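Local coordinates for protein telomerase reverse transcriptase (Candida tropicalis MYA-3404, PDB 6ZD1) that probably lengthens chromosome ends by copying a template within the telomerase RNA into telomeric DNA repeats, at residues E10-I15 / G36-V41; A120-H125 / I657-R662; N588-Y593 / H650-T655. All coordinates share one frame; numbering follows the deposited sequence.

Contact 1 comes first along the chain. It joins helix 8-14 to the start of helix 36-50, far from the chain centre. Contacts 2 and 3 bring in the C-terminal helices and share helix 642-664. Their centres are about 10 Å apart, and His-125 of contact 2 touches Lys-590 and Val-651 of contact 3. Contact 1 lies about 27 Å from contact 2 and about 31 Å from contact 3, centre to centre. The span between the segments of contact 2 contains all of contact 3. Contact 2 thus joins a loop of the RNA-binding domain to the C-terminal helical bundle, consistent with the closed ring of telomerase reverse transcriptases.

Contact 1: E10-I15 / G36-V41; sequences EVLAEI and GIKNVV
Leu-12 is the main bump on helix 8-14, and it lies against the first turn of helix 36-50. Its CD1 settles on the backbone beside Lys-38, with CD1 to Lys-38 N at 3.8 Å. The same methyl also meets Lys-38 CB at 3.8 Å, so the base of the lysine forms one wall of the hollow. The other wall is Ile-37, whose CG2 is 4.0 Å from Leu-12 CD1. Leu-12 has CG anti to its own N (chi1 -173°), which sends the branch across to the second helix. It and the Lys-38 chain cross obliquely.

Ile-37 CG2 is itself a small bump. It is met by Leu-12 CD1 and, from another direction, by Ile-15 CD1 at 4.3 Å. Ile-15 follows the helix, and its long arm reaches back toward the contact.

At the other end, Val-11 and Val-41 lie side by side, pointing opposite ways. Val-41 CG1 fits the notch formed by CB and CG1 of Val-11, 3.7 Å from Val-11 CG1. Val-41 CG2 comes a little less close, 4.0 Å from that same Val-11 CG1.

The two helix segments run at 128° to each other, and their axes come within 10.1 Å. This is simple helix-helix packing in the N-terminal helical part of the chain. Helix 158-179 adds a further wall: Trp-166 touches Val-11, and Leu-159 touches Ile-15. Val-8, one turn before Leu-12, also packs on Lys-38 and Val-41.

No hydrogen bond or salt bridge crosses between the segments. Branched aliphatic groups make the contact, with the lysine giving its CB at the margin. Its cohesion therefore rests on shape fit and the burial of hydrocarbon, not on directional bonds.

Contact 2: A120-H125 / I657-R662; sequences ANERLH and IEKFAR
The Arg-662 guanidinium has Glu-122 OE2 at its edge, near its plane, but NH1 is 4.3 Å from that oxygen, too long for a salt bridge. One face of the group carries Lys-659 CG, 3.6 Å above the plane and off centre. NH1 of Arg-662 makes its firmer bond within its own helix, to Glu-658 OE2 at 3.1 Å. That oxygen uses its syn lone pair and is tilted 26° out of the guanidinium plane. The other oxygen, Glu-658 OE1, lies 3.8 Å from Arg-123 NH1 in a long salt bridge. Here the carboxylate and guanidinium planes are turned 60° apart. Glu-658 thus bridges two arginines in a salt-bridge network.

The network joins a loop of the RNA-binding domain to helix 642-664 of the C-terminal bundle. Such a meeting is consistent with the ring seen in telomerase reverse transcriptases, where the RNA-binding domain and the C-terminal extension come together.

The shortest link across is between Lys-659 NZ and Glu-122 OE1, a salt bridge of 2.9 Å. The ammonium approaches nearly along the C-O bond direction. The Lys-659 chain is extended, whereas Glu-122 bends at chi2 (-76°), and the two chains cross at about a right angle. NZ has its strongest polar partner outside the two segments, Leu-597 O, so two acceptors fix the ammonium. Glu-122 OE2 accepts a weak bond from Arg-123 N at 3.4 Å.

Contact 3: N588-Y593 / H650-T655; sequences NLKQFY and HVIIET
Apolar packing comes first: Ile-652 lies against Tyr-593. Its CD1 rests on the root of the ring, 3.7 Å from Tyr-593 CG and 3.8 Å from Tyr-593 CB. CG2 of the same isoleucine sits over one face of the ring, toward the far rim near CE1 and CZ. This is a CH-pi contact, with CG2 4.1 Å from the ring centroid and 13° off the normal. The tyrosine has CG anti to its N (chi1 -171°), and the ring thereby extends toward helix 642-664.

Lys-590 packs through its hydrocarbon chain. Its CE touches Val-651 CG1 at 3.7 Å, where the two side chains cross at about a right angle. Its CG is 4.1 Å from Ile-652 CD1, and those two chains run alongside with their ends pointing contrary ways. A bend at chi2 lays the lysine chain along the neighbouring helix.

The threonine bonds stay within helix 642-664. Thr-655 OG1 donates to Val-651 O at 2.7 Å. The same carbonyl accepts Thr-655 N, and the two donors arrive from opposite faces of its plane. Tyr-593 OH is hydrogen-bonded across to that helix, to Thr-656 OG1 just beyond 650-655.

The two helix segments run nearly parallel, 13° apart, with axes 10.9 Å from each other. They belong to the C-terminal helical bundle, where Ile-619 and Thr-623 of helix 609-637 also touch Tyr-593. No hydrogen bond links the two segments directly. The contact relies on hydrocarbon and ring-face packing, while the buried Thr-655 hydroxyl is satisfied within its own helix. The Tyr-593 bond to Thr-656 ties the far end of the ring to the neighbouring helix.

Contact 1: E10-I15 / G36-V41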
ATOM      1  N   GLU A  10     -25.079 -23.923  10.120  1.00 85.29           N
ATOM      2  CA  GLU A  10     -23.744 -23.332  10.144  1.00 82.71           C
ATOM      3  C   GLU A  10     -23.779 -21.860  10.538  1.00 86.04           C
ATOM      4  O   GLU A  10     -22.908 -21.397  11.284  1.00 85.32           O
ATOM      5  CB  GLU A  10     -23.073 -23.501   8.779  1.00 87.25           C
ATOM      6  CG  GLU A  10     -22.542 -24.906   8.516  1.00 98.12           C
ATOM      7  CD  GLU A  10     -22.472 -25.242   7.035  1.00101.99           C
ATOM      8  OE1 GLU A  10     -23.062 -26.267   6.630  1.00107.11           O
ATOM      9  OE2 GLU A  10     -21.835 -24.482   6.276  1.00108.61           O
ATOM     10  N   VAL A  11     -24.771 -21.110  10.056  1.00 79.22           N
ATOM     11  CA  VAL A  11     -24.856 -19.691  10.391  1.00 78.10           C
ATOM     12  C   VAL A  11     -25.155 -19.516  11.874  1.00 84.97           C
ATOM     13  O   VAL A  11     -24.536 -18.690  12.555  1.00 91.97           O
ATOM     14  CB  VAL A  11     -25.910 -18.987   9.519  1.00 75.26           C
ATOM     15  CG1 VAL A  11     -26.109 -17.553   9.991  1.00 73.45           C
ATOM     16  CG2 VAL A  11     -25.493 -19.009   8.060  1.00 71.62           C
ATOM     17  N   LEU A  12     -26.107 -20.292  12.397  1.00 92.97           N
ATOM     18  CA  LEU A  12     -26.406 -20.225  13.823  1.00 88.14           C
ATOM     19  C   LEU A  12     -25.208 -20.655  14.658  1.00 90.25           C
ATOM     20  O   LEU A  12     -25.027 -20.172  15.781  1.00 90.87           O
ATOM     21  CB  LEU A  12     -27.631 -21.084  14.138  1.00 88.46           C
ATOM     22  CG  LEU A  12     -28.203 -21.023  15.555  1.00103.22           C
ATOM     23  CD1 LEU A  12     -29.696 -20.734  15.522  1.00101.74           C
ATOM     24  CD2 LEU A  12     -27.926 -22.323  16.292  1.00108.12           C
ATOM     25  N   ALA A  13     -24.364 -21.540  14.120  1.00 91.07           N
ATOM     26  CA  ALA A  13     -23.146 -21.922  14.823  1.00 91.45           C
ATOM     27  C   ALA A  13     -22.110 -20.810  14.816  1.00 93.42           C
ATOM     28  O   ALA A  13     -21.251 -20.772  15.702  1.00 93.23           O
ATOM     29  CB  ALA A  13     -22.551 -23.188  14.202  1.00 93.76           C
ATOM     30  N   GLU A  14     -22.185 -19.892  13.856  1.00 94.13           N
ATOM     31  CA  GLU A  14     -21.244 -18.783  13.805  1.00 85.23           C
ATOM     32  C   GLU A  14     -21.550 -17.722  14.847  1.00 88.84           C
ATOM     33  O   GLU A  14     -20.683 -16.891  15.142  1.00 95.97           O
ATOM     34  CB  GLU A  14     -21.257 -18.142  12.419  1.00 91.29           C
ATOM     35  CG  GLU A  14     -19.921 -18.164  11.718  1.00103.42           C
ATOM     36  CD  GLU A  14     -19.890 -17.237  10.524  1.00 98.71           C
ATOM     37  OE1 GLU A  14     -19.968 -16.007  10.729  1.00 99.20           O
ATOM     38  OE2 GLU A  14     -19.805 -17.740   9.385  1.00101.32           O
ATOM     39  N   ILE A  15     -22.752 -17.741  15.421  1.00 84.64           N
ATOM     40  CA  ILE A  15     -23.203 -16.682  16.309  1.00 86.16           C
ATOM     41  C   ILE A  15     -23.063 -17.073  17.779  1.00 95.04           C
ATOM     42  O   ILE A  15     -23.437 -16.299  18.663  1.00101.48           O
ATOM     43  CB  ILE A  15     -24.648 -16.288  15.957  1.00 87.18           C
ATOM     44  CG1 ILE A  15     -24.798 -16.215  14.436  1.00 83.84           C
ATOM     45  CG2 ILE A  15     -25.015 -14.941  16.529  1.00 83.72           C
ATOM     46  CD1 ILE A  15     -26.161 -15.734  13.966  1.00 85.91           C
ATOM     47  N   GLY A  36     -35.628 -17.811  18.260  1.00 98.34           N
ATOM     48  CA  GLY A  36     -35.894 -16.654  17.428  1.00 92.81           C
ATOM     49  C   GLY A  36     -34.767 -16.376  16.457  1.00 95.20           C
ATOM     50  O   GLY A  36     -35.000 -15.848  15.365  1.00 89.53           O
ATOM     51  N   ILE A  37     -33.537 -16.736  16.832  1.00 96.13           N
ATOM     52  CA  ILE A  37     -32.403 -16.570  15.928  1.00 92.49           C
ATOM     53  C   ILE A  37     -32.573 -17.459  14.705  1.00 87.80           C
ATOM     54  O   ILE A  37     -32.463 -17.003  13.561  1.00 84.50           O
ATOM     55  CB  ILE A  37     -31.082 -16.868  16.659  1.00 95.12           C
ATOM     56  CG1 ILE A  37     -30.905 -15.908  17.834  1.00 96.28           C
ATOM     57  CG2 ILE A  37     -29.908 -16.772  15.694  1.00 88.87           C
ATOM     58  CD1 ILE A  37     -30.992 -14.454  17.435  1.00 92.93           C
ATOM     59  N   LYS A  38     -32.857 -18.744  14.931  1.00 96.91           N
ATOM     60  CA  LYS A  38     -33.061 -19.654  13.811  1.00 89.54           C
ATOM     61  C   LYS A  38     -34.237 -19.215  12.951  1.00 85.13           C
ATOM     62  O   LYS A  38     -34.255 -19.474  11.742  1.00 81.71           O
ATOM     63  CB  LYS A  38     -33.273 -21.078  14.328  1.00 88.50           C
ATOM     64  CG  LYS A  38     -33.298 -22.137  13.238  1.00 98.25           C
ATOM     65  CD  LYS A  38     -33.504 -23.527  13.816  1.00 95.66           C
ATOM     66  CE  LYS A  38     -32.354 -23.915  14.733  1.00112.87           C
ATOM     67  NZ  LYS A  38     -32.534 -25.273  15.318  1.00109.66           N
ATOM     68  N   ASN A  39     -35.213 -18.525  13.545  1.00 87.04           N
ATOM     69  CA  ASN A  39     -36.326 -18.009  12.758  1.00 84.39           C
ATOM     70  C   ASN A  39     -35.859 -16.926  11.796  1.00 84.38           C
ATOM     71  O   ASN A  39     -36.289 -16.888  10.637  1.00 81.70           O
ATOM     72  CB  ASN A  39     -37.421 -17.476  13.683  1.00 85.96           C
ATOM     73  CG  ASN A  39     -38.722 -17.206  12.950  1.00 84.34           C
ATOM     74  OD1 ASN A  39     -38.897 -16.153  12.336  1.00 82.65           O
ATOM     75  ND2 ASN A  39     -39.645 -18.156  13.017  1.00 93.03           N
ATOM     76  N   VAL A  40     -34.949 -16.059  12.245  1.00 90.13           N
ATOM     77  CA  VAL A  40     -34.455 -14.998  11.378  1.00 78.79           C
ATOM     78  C   VAL A  40     -33.506 -15.565  10.332  1.00 74.92           C
ATOM     79  O   VAL A  40     -33.614 -15.246   9.142  1.00 78.28           O
ATOM     80  CB  VAL A  40     -33.778 -13.896  12.212  1.00 80.51           C
ATOM     81  CG1 VAL A  40     -33.184 -12.824  11.302  1.00 76.43           C
ATOM     82  CG2 VAL A  40     -34.772 -13.286  13.185  1.00 87.84           C
ATOM     83  N   VAL A  41     -32.577 -16.430  10.749  1.00 76.25           N
ATOM     84  CA  VAL A  41     -31.610 -16.982   9.805  1.00 73.93           C
ATOM     85  C   VAL A  41     -32.325 -17.766   8.714  1.00 79.23           C
ATOM     86  O   VAL A  41     -31.949 -17.704   7.536  1.00 70.62           O
ATOM     87  CB  VAL A  41     -30.571 -17.850  10.539  1.00 77.30           C
ATOM     88  CG1 VAL A  41     -29.618 -18.487   9.543  1.00 74.62           C
ATOM     89  CG2 VAL A  41     -29.801 -17.017  11.549  1.00 79.29           C
TER

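Contact 2: A120-H125 / I657-R662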
ATOM      1  N   ALA A 120     -15.569  -2.720   1.584  1.00 66.79           N
ATOM      2  CA  ALA A 120     -15.950  -3.938   2.301  1.00 68.77           C
ATOM      3  C   ALA A 120     -14.768  -4.891   2.457  1.00 74.82           C
ATOM      4  O   ALA A 120     -14.947  -6.109   2.527  1.00 65.72           O
ATOM      5  CB  ALA A 120     -17.124  -4.646   1.620  1.00 62.84           C
ATOM      6  N   ASN A 121     -13.553  -4.344   2.518  1.00 77.92           N
ATOM      7  CA  ASN A 121     -12.345  -5.152   2.584  1.00 80.96           C
ATOM      8  C   ASN A 121     -11.488  -4.853   3.806  1.00 82.08           C
ATOM      9  O   ASN A 121     -10.448  -5.498   3.986  1.00 96.30           O
ATOM     10  CB  ASN A 121     -11.508  -4.960   1.311  1.00 77.54           C
ATOM     11  CG  ASN A 121     -10.532  -6.098   1.077  1.00 99.30           C
ATOM     12  OD1 ASN A 121     -10.773  -7.233   1.491  1.00109.81           O
ATOM     13  ND2 ASN A 121      -9.422  -5.798   0.413  1.00 94.81           N
ATOM     14  N   GLU A 122     -11.887  -3.908   4.648  1.00 64.99           N
ATOM     15  CA  GLU A 122     -11.164  -3.588   5.868  1.00 72.59           C
ATOM     16  C   GLU A 122     -11.815  -4.262   7.071  1.00 73.20           C
ATOM     17  O   GLU A 122     -12.963  -4.711   7.020  1.00 66.84           O
ATOM     18  CB  GLU A 122     -11.097  -2.074   6.081  1.00 70.81           C
ATOM     19  CG  GLU A 122      -9.954  -1.390   5.341  1.00 88.18           C
ATOM     20  CD  GLU A 122      -8.603  -1.609   6.008  1.00 98.53           C
ATOM     21  OE1 GLU A 122      -7.601  -1.050   5.513  1.00111.45           O
ATOM     22  OE2 GLU A 122      -8.540  -2.331   7.026  1.00 97.86           O
ATOM     23  N   ARG A 123     -11.054  -4.334   8.162  1.00 75.25           N
ATOM     24  CA  ARG A 123     -11.512  -5.038   9.352  1.00 75.56           C
ATOM     25  C   ARG A 123     -12.688  -4.314   9.996  1.00 77.80           C
ATOM     26  O   ARG A 123     -12.679  -3.090  10.151  1.00 78.33           O
ATOM     27  CB  ARG A 123     -10.369  -5.177  10.358  1.00 83.95           C
ATOM     28  CG  ARG A 123     -10.644  -6.173  11.474  1.00 92.76           C
ATOM     29  CD  ARG A 123      -9.442  -6.335  12.391  1.00101.07           C
ATOM     30  NE  ARG A 123      -9.404  -7.666  12.992  1.00112.29           N
ATOM     31  CZ  ARG A 123      -8.809  -8.716  12.433  1.00112.01           C
ATOM     32  NH1 ARG A 123      -8.201  -8.585  11.262  1.00108.11           N
ATOM     33  NH2 ARG A 123      -8.822  -9.893  13.042  1.00116.44           N
ATOM     34  N   LEU A 124     -13.698  -5.084  10.391  1.00 76.40           N
ATOM     35  CA  LEU A 124     -14.876  -4.536  11.045  1.00 64.52           C
ATOM     36  C   LEU A 124     -14.619  -4.403  12.539  1.00 73.90           C
ATOM     37  O   LEU A 124     -14.040  -5.296  13.163  1.00 78.58           O
ATOM     38  CB  LEU A 124     -16.095  -5.426  10.800  1.00 68.09           C
ATOM     39  CG  LEU A 124     -17.438  -4.757  11.084  1.00 73.98           C
ATOM     40  CD1 LEU A 124     -17.760  -3.767   9.978  1.00 74.92           C
ATOM     41  CD2 LEU A 124     -18.550  -5.782  11.247  1.00 72.59           C
ATOM     42  N   HIS A 125     -15.058  -3.284  13.113  1.00 72.84           N
ATOM     43  CA  HIS A 125     -14.866  -3.007  14.534  1.00 77.16           C
ATOM     44  C   HIS A 125     -16.231  -2.946  15.201  1.00 81.26           C
ATOM     45  O   HIS A 125     -16.937  -1.937  15.091  1.00 71.70           O
ATOM     46  CB  HIS A 125     -14.087  -1.709  14.735  1.00 68.20           C
ATOM     47  CG  HIS A 125     -12.715  -1.735  14.138  1.00 74.65           C
ATOM     48  ND1 HIS A 125     -11.607  -2.165  14.838  1.00 77.28           N
ATOM     49  CD2 HIS A 125     -12.271  -1.392  12.905  1.00 67.70           C
ATOM     50  CE1 HIS A 125     -10.541  -2.085  14.062  1.00 71.44           C
ATOM     51  NE2 HIS A 125     -10.916  -1.621  12.884  1.00 59.91           N
ATOM     52  N   ILE A 657      -0.179  -2.023  11.584  1.00 55.38           N
ATOM     53  CA  ILE A 657       0.755  -3.143  11.601  1.00 53.37           C
ATOM     54  C   ILE A 657       0.169  -4.332  10.852  1.00 60.04           C
ATOM     55  O   ILE A 657       0.865  -4.998  10.077  1.00 49.95           O
ATOM     56  CB  ILE A 657       1.132  -3.507  13.048  1.00 62.85           C
ATOM     57  CG1 ILE A 657       1.850  -2.335  13.723  1.00 59.15           C
ATOM     58  CG2 ILE A 657       2.033  -4.726  13.067  1.00 52.00           C
ATOM     59  CD1 ILE A 657       3.143  -1.946  13.040  1.00 55.45           C
ATOM     60  N   GLU A 658      -1.128  -4.593  11.045  1.00 57.12           N
ATOM     61  CA  GLU A 658      -1.770  -5.724  10.383  1.00 55.58           C
ATOM     62  C   GLU A 658      -1.779  -5.543   8.871  1.00 64.19           C
ATOM     63  O   GLU A 658      -1.422  -6.463   8.124  1.00 64.88           O
ATOM     64  CB  GLU A 658      -3.196  -5.887  10.916  1.00 58.88           C
ATOM     65  CG  GLU A 658      -3.751  -7.306  10.912  1.00 68.55           C
ATOM     66  CD  GLU A 658      -4.451  -7.669   9.614  1.00 98.14           C
ATOM     67  OE1 GLU A 658      -4.867  -8.840   9.466  1.00105.50           O
ATOM     68  OE2 GLU A 658      -4.589  -6.786   8.742  1.00 96.80           O
ATOM     69  N   LYS A 659      -2.152  -4.352   8.397  1.00 54.88           N
ATOM     70  CA  LYS A 659      -2.194  -4.137   6.955  1.00 62.06           C
ATOM     71  C   LYS A 659      -0.795  -4.127   6.350  1.00 67.84           C
ATOM     72  O   LYS A 659      -0.616  -4.567   5.210  1.00 67.66           O
ATOM     73  CB  LYS A 659      -2.933  -2.836   6.635  1.00 63.90           C
ATOM     74  CG  LYS A 659      -3.331  -2.700   5.175  1.00 67.49           C
ATOM     75  CD  LYS A 659      -4.362  -1.602   4.970  1.00 68.87           C
ATOM     76  CE  LYS A 659      -4.772  -1.516   3.509  1.00 74.00           C
ATOM     77  NZ  LYS A 659      -5.889  -0.556   3.285  1.00 85.20           N
ATOM     78  N   PHE A 660       0.211  -3.666   7.102  1.00 58.88           N
ATOM     79  CA  PHE A 660       1.584  -3.711   6.604  1.00 55.80           C
ATOM     80  C   PHE A 660       2.067  -5.148   6.445  1.00 70.54           C
ATOM     81  O   PHE A 660       2.736  -5.480   5.459  1.00 73.19           O
ATOM     82  CB  PHE A 660       2.521  -2.945   7.538  1.00 51.35           C
ATOM     83  CG  PHE A 660       3.975  -3.066   7.171  1.00 53.25           C
ATOM     84  CD1 PHE A 660       4.780  -4.030   7.761  1.00 63.12           C
ATOM     85  CD2 PHE A 660       4.536  -2.221   6.227  1.00 69.27           C
ATOM     86  CE1 PHE A 660       6.120  -4.144   7.415  1.00 65.86           C
ATOM     87  CE2 PHE A 660       5.876  -2.327   5.879  1.00 64.01           C
ATOM     88  CZ  PHE A 660       6.667  -3.292   6.474  1.00 57.89           C
ATOM     89  N   ALA A 661       1.764  -6.008   7.420  1.00 62.83           N
ATOM     90  CA  ALA A 661       2.128  -7.416   7.300  1.00 65.68           C
ATOM     91  C   ALA A 661       1.312  -8.102   6.212  1.00 76.99           C
ATOM     92  O   ALA A 661       1.824  -8.976   5.501  1.00 86.95           O
ATOM     93  CB  ALA A 661       1.945  -8.120   8.642  1.00 66.37           C
ATOM     94  N   ARG A 662       0.040  -7.722   6.069  1.00 74.32           N
ATOM     95  CA  ARG A 662      -0.795  -8.285   5.012  1.00 75.84           C
ATOM     96  C   ARG A 662      -0.215  -7.983   3.636  1.00 84.36           C
ATOM     97  O   ARG A 662      -0.081  -8.879   2.794  1.00 90.95           O
ATOM     98  CB  ARG A 662      -2.218  -7.732   5.128  1.00 89.23           C
ATOM     99  CG  ARG A 662      -3.318  -8.772   5.308  1.00 88.41           C
ATOM    100  CD  ARG A 662      -4.627  -8.088   5.682  1.00 90.91           C
ATOM    101  NE  ARG A 662      -4.983  -7.045   4.722  1.00 94.03           N
ATOM    102  CZ  ARG A 662      -5.705  -5.965   5.016  1.00107.14           C
ATOM    103  NH1 ARG A 662      -6.147  -5.768   6.252  1.00 94.13           N
ATOM    104  NH2 ARG A 662      -5.976  -5.074   4.071  1.00 96.80           N
TER

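Contact 3: N588-Y593 / H650-T655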
ATOM      1  N   ASN A 588     -15.132   8.594  13.483  1.00 53.22           N
ATOM      2  CA  ASN A 588     -14.948   9.249  12.196  1.00 61.91           C
ATOM      3  C   ASN A 588     -13.479   9.257  11.787  1.00 63.21           C
ATOM      4  O   ASN A 588     -13.151   8.977  10.627  1.00 63.07           O
ATOM      5  CB  ASN A 588     -15.509  10.669  12.260  1.00 63.43           C
ATOM      6  CG  ASN A 588     -15.360  11.414  10.958  1.00 70.83           C
ATOM      7  OD1 ASN A 588     -14.350  12.075  10.723  1.00 83.00           O
ATOM      8  ND2 ASN A 588     -16.369  11.315  10.101  1.00 79.08           N
ATOM      9  N   LEU A 589     -12.577   9.555  12.731  1.00 54.39           N
ATOM     10  CA  LEU A 589     -11.154   9.577  12.407  1.00 46.73           C
ATOM     11  C   LEU A 589     -10.610   8.175  12.161  1.00 48.62           C
ATOM     12  O   LEU A 589      -9.619   8.015  11.438  1.00 51.28           O
ATOM     13  CB  LEU A 589     -10.362  10.265  13.519  1.00 45.20           C
ATOM     14  CG  LEU A 589     -10.550  11.774  13.679  1.00 59.54           C
ATOM     15  CD1 LEU A 589      -9.701  12.292  14.822  1.00 52.34           C
ATOM     16  CD2 LEU A 589     -10.224  12.513  12.387  1.00 60.09           C
ATOM     17  N   LYS A 590     -11.236   7.149  12.734  1.00 50.47           N
ATOM     18  CA  LYS A 590     -10.838   5.791  12.390  1.00 56.86           C
ATOM     19  C   LYS A 590     -11.247   5.468  10.960  1.00 55.23           C
ATOM     20  O   LYS A 590     -10.488   4.832  10.219  1.00 59.12           O
ATOM     21  CB  LYS A 590     -11.446   4.793  13.377  1.00 54.35           C
ATOM     22  CG  LYS A 590     -10.696   3.471  13.479  1.00 66.87           C
ATOM     23  CD  LYS A 590     -11.090   2.546  12.359  1.00 58.55           C
ATOM     24  CE  LYS A 590     -10.172   1.356  12.240  1.00 70.74           C
ATOM     25  NZ  LYS A 590     -10.584   0.549  11.036  1.00 46.19           N
ATOM     26  N   GLN A 591     -12.432   5.928  10.545  1.00 51.16           N
ATOM     27  CA  GLN A 591     -12.824   5.812   9.144  1.00 51.58           C
ATOM     28  C   GLN A 591     -11.857   6.563   8.238  1.00 54.45           C
ATOM     29  O   GLN A 591     -11.421   6.030   7.211  1.00 63.03           O
ATOM     30  CB  GLN A 591     -14.243   6.338   8.951  1.00 48.38           C
ATOM     31  CG  GLN A 591     -15.301   5.361   9.382  1.00 68.00           C
ATOM     32  CD  GLN A 591     -15.161   4.037   8.664  1.00 76.03           C
ATOM     33  OE1 GLN A 591     -15.301   3.962   7.440  1.00 77.63           O
ATOM     34  NE2 GLN A 591     -14.862   2.983   9.416  1.00 65.11           N
ATOM     35  N   PHE A 592     -11.492   7.792   8.615  1.00 54.56           N
ATOM     36  CA  PHE A 592     -10.576   8.580   7.795  1.00 54.34           C
ATOM     37  C   PHE A 592      -9.226   7.891   7.655  1.00 60.57           C
ATOM     38  O   PHE A 592      -8.651   7.852   6.560  1.00 66.89           O
ATOM     39  CB  PHE A 592     -10.407   9.975   8.397  1.00 58.38           C
ATOM     40  CG  PHE A 592      -9.295  10.776   7.772  1.00 67.05           C
ATOM     41  CD1 PHE A 592      -9.506  11.478   6.597  1.00 72.32           C
ATOM     42  CD2 PHE A 592      -8.043  10.834   8.366  1.00 62.80           C
ATOM     43  CE1 PHE A 592      -8.489  12.217   6.020  1.00 80.86           C
ATOM     44  CE2 PHE A 592      -7.021  11.569   7.791  1.00 77.32           C
ATOM     45  CZ  PHE A 592      -7.245  12.262   6.617  1.00 79.44           C
ATOM     46  N   TYR A 593      -8.716   7.322   8.749  1.00 51.95           N
ATOM     47  CA  TYR A 593      -7.391   6.710   8.719  1.00 49.57           C
ATOM     48  C   TYR A 593      -7.362   5.509   7.785  1.00 60.10           C
ATOM     49  O   TYR A 593      -6.487   5.403   6.918  1.00 63.05           O
ATOM     50  CB  TYR A 593      -6.976   6.303  10.132  1.00 47.49           C
ATOM     51  CG  TYR A 593      -5.542   5.846  10.247  1.00 52.84           C
ATOM     52  CD1 TYR A 593      -4.529   6.757  10.501  1.00 51.85           C
ATOM     53  CD2 TYR A 593      -5.201   4.505  10.114  1.00 45.49           C
ATOM     54  CE1 TYR A 593      -3.217   6.354  10.605  1.00 52.25           C
ATOM     55  CE2 TYR A 593      -3.881   4.091  10.219  1.00 43.02           C
ATOM     56  CZ  TYR A 593      -2.895   5.024  10.466  1.00 50.06           C
ATOM     57  OH  TYR A 593      -1.580   4.635  10.579  1.00 56.84           O
ATOM     58  N   HIS A 650      -4.813   2.042  20.149  1.00 43.74           N
ATOM     59  CA  HIS A 650      -4.528   0.625  19.949  1.00 54.26           C
ATOM     60  C   HIS A 650      -5.157   0.114  18.659  1.00 57.82           C
ATOM     61  O   HIS A 650      -4.531  -0.656  17.922  1.00 52.75           O
ATOM     62  CB  HIS A 650      -5.009  -0.193  21.145  1.00 57.78           C
ATOM     63  CG  HIS A 650      -4.639  -1.644  21.066  1.00 64.54           C
ATOM     64  ND1 HIS A 650      -5.385  -2.566  20.363  1.00 77.55           N
ATOM     65  CD2 HIS A 650      -3.599  -2.329  21.597  1.00 69.74           C
ATOM     66  CE1 HIS A 650      -4.822  -3.756  20.466  1.00 78.24           C
ATOM     67  NE2 HIS A 650      -3.735  -3.640  21.209  1.00 74.06           N
ATOM     68  N   VAL A 651      -6.395   0.518  18.369  1.00 49.30           N
ATOM     69  CA  VAL A 651      -7.013   0.139  17.099  1.00 56.02           C
ATOM     70  C   VAL A 651      -6.233   0.724  15.923  1.00 59.60           C
ATOM     71  O   VAL A 651      -5.988   0.039  14.922  1.00 58.89           O
ATOM     72  CB  VAL A 651      -8.492   0.565  17.075  1.00 56.77           C
ATOM     73  CG1 VAL A 651      -9.049   0.444  15.673  1.00 68.40           C
ATOM     74  CG2 VAL A 651      -9.312  -0.288  18.042  1.00 44.72           C
ATOM     75  N   ILE A 652      -5.819   1.993  16.026  1.00 46.25           N
ATOM     76  CA  ILE A 652      -5.094   2.639  14.931  1.00 53.74           C
ATOM     77  C   ILE A 652      -3.747   1.965  14.698  1.00 55.46           C
ATOM     78  O   ILE A 652      -3.330   1.761  13.550  1.00 44.73           O
ATOM     79  CB  ILE A 652      -4.926   4.146  15.211  1.00 52.69           C
ATOM     80  CG1 ILE A 652      -6.233   4.896  14.941  1.00 45.32           C
ATOM     81  CG2 ILE A 652      -3.790   4.730  14.378  1.00 45.71           C
ATOM     82  CD1 ILE A 652      -6.766   4.711  13.537  1.00 51.09           C
ATOM     83  N   ILE A 653      -3.028   1.642  15.775  1.00 57.50           N
ATOM     84  CA  ILE A 653      -1.719   1.007  15.634  1.00 48.57           C
ATOM     85  C   ILE A 653      -1.860  -0.423  15.117  1.00 58.53           C
ATOM     86  O   ILE A 653      -1.097  -0.860  14.246  1.00 59.03           O
ATOM     87  CB  ILE A 653      -0.963   1.057  16.973  1.00 47.99           C
ATOM     88  CG1 ILE A 653      -0.657   2.506  17.349  1.00 52.38           C
ATOM     89  CG2 ILE A 653       0.321   0.251  16.897  1.00 41.63           C
ATOM     90  CD1 ILE A 653       0.092   2.649  18.650  1.00 43.72           C
ATOM     91  N   GLU A 654      -2.829  -1.172  15.650  1.00 61.27           N
ATOM     92  CA  GLU A 654      -3.036  -2.553  15.220  1.00 59.50           C
ATOM     93  C   GLU A 654      -3.390  -2.632  13.740  1.00 62.46           C
ATOM     94  O   GLU A 654      -2.902  -3.517  13.026  1.00 62.27           O
ATOM     95  CB  GLU A 654      -4.136  -3.204  16.060  1.00 73.39           C
ATOM     96  CG  GLU A 654      -3.641  -4.192  17.106  1.00 88.03           C
ATOM     97  CD  GLU A 654      -3.400  -5.579  16.538  1.00 94.83           C
ATOM     98  OE1 GLU A 654      -3.545  -5.757  15.310  1.00 96.31           O
ATOM     99  OE2 GLU A 654      -3.070  -6.494  17.322  1.00102.68           O
ATOM    100  N   THR A 655      -4.263  -1.742  13.265  1.00 56.40           N
ATOM    101  CA  THR A 655      -4.653  -1.787  11.859  1.00 53.01           C
ATOM    102  C   THR A 655      -3.459  -1.524  10.950  1.00 59.94           C
ATOM    103  O   THR A 655      -3.288  -2.194   9.924  1.00 61.20           O
ATOM    104  CB  THR A 655      -5.771  -0.784  11.582  1.00 58.67           C
ATOM    105  OG1 THR A 655      -6.839  -0.984  12.516  1.00 71.96           O
ATOM    106  CG2 THR A 655      -6.305  -0.977  10.173  1.00 46.10           C
TER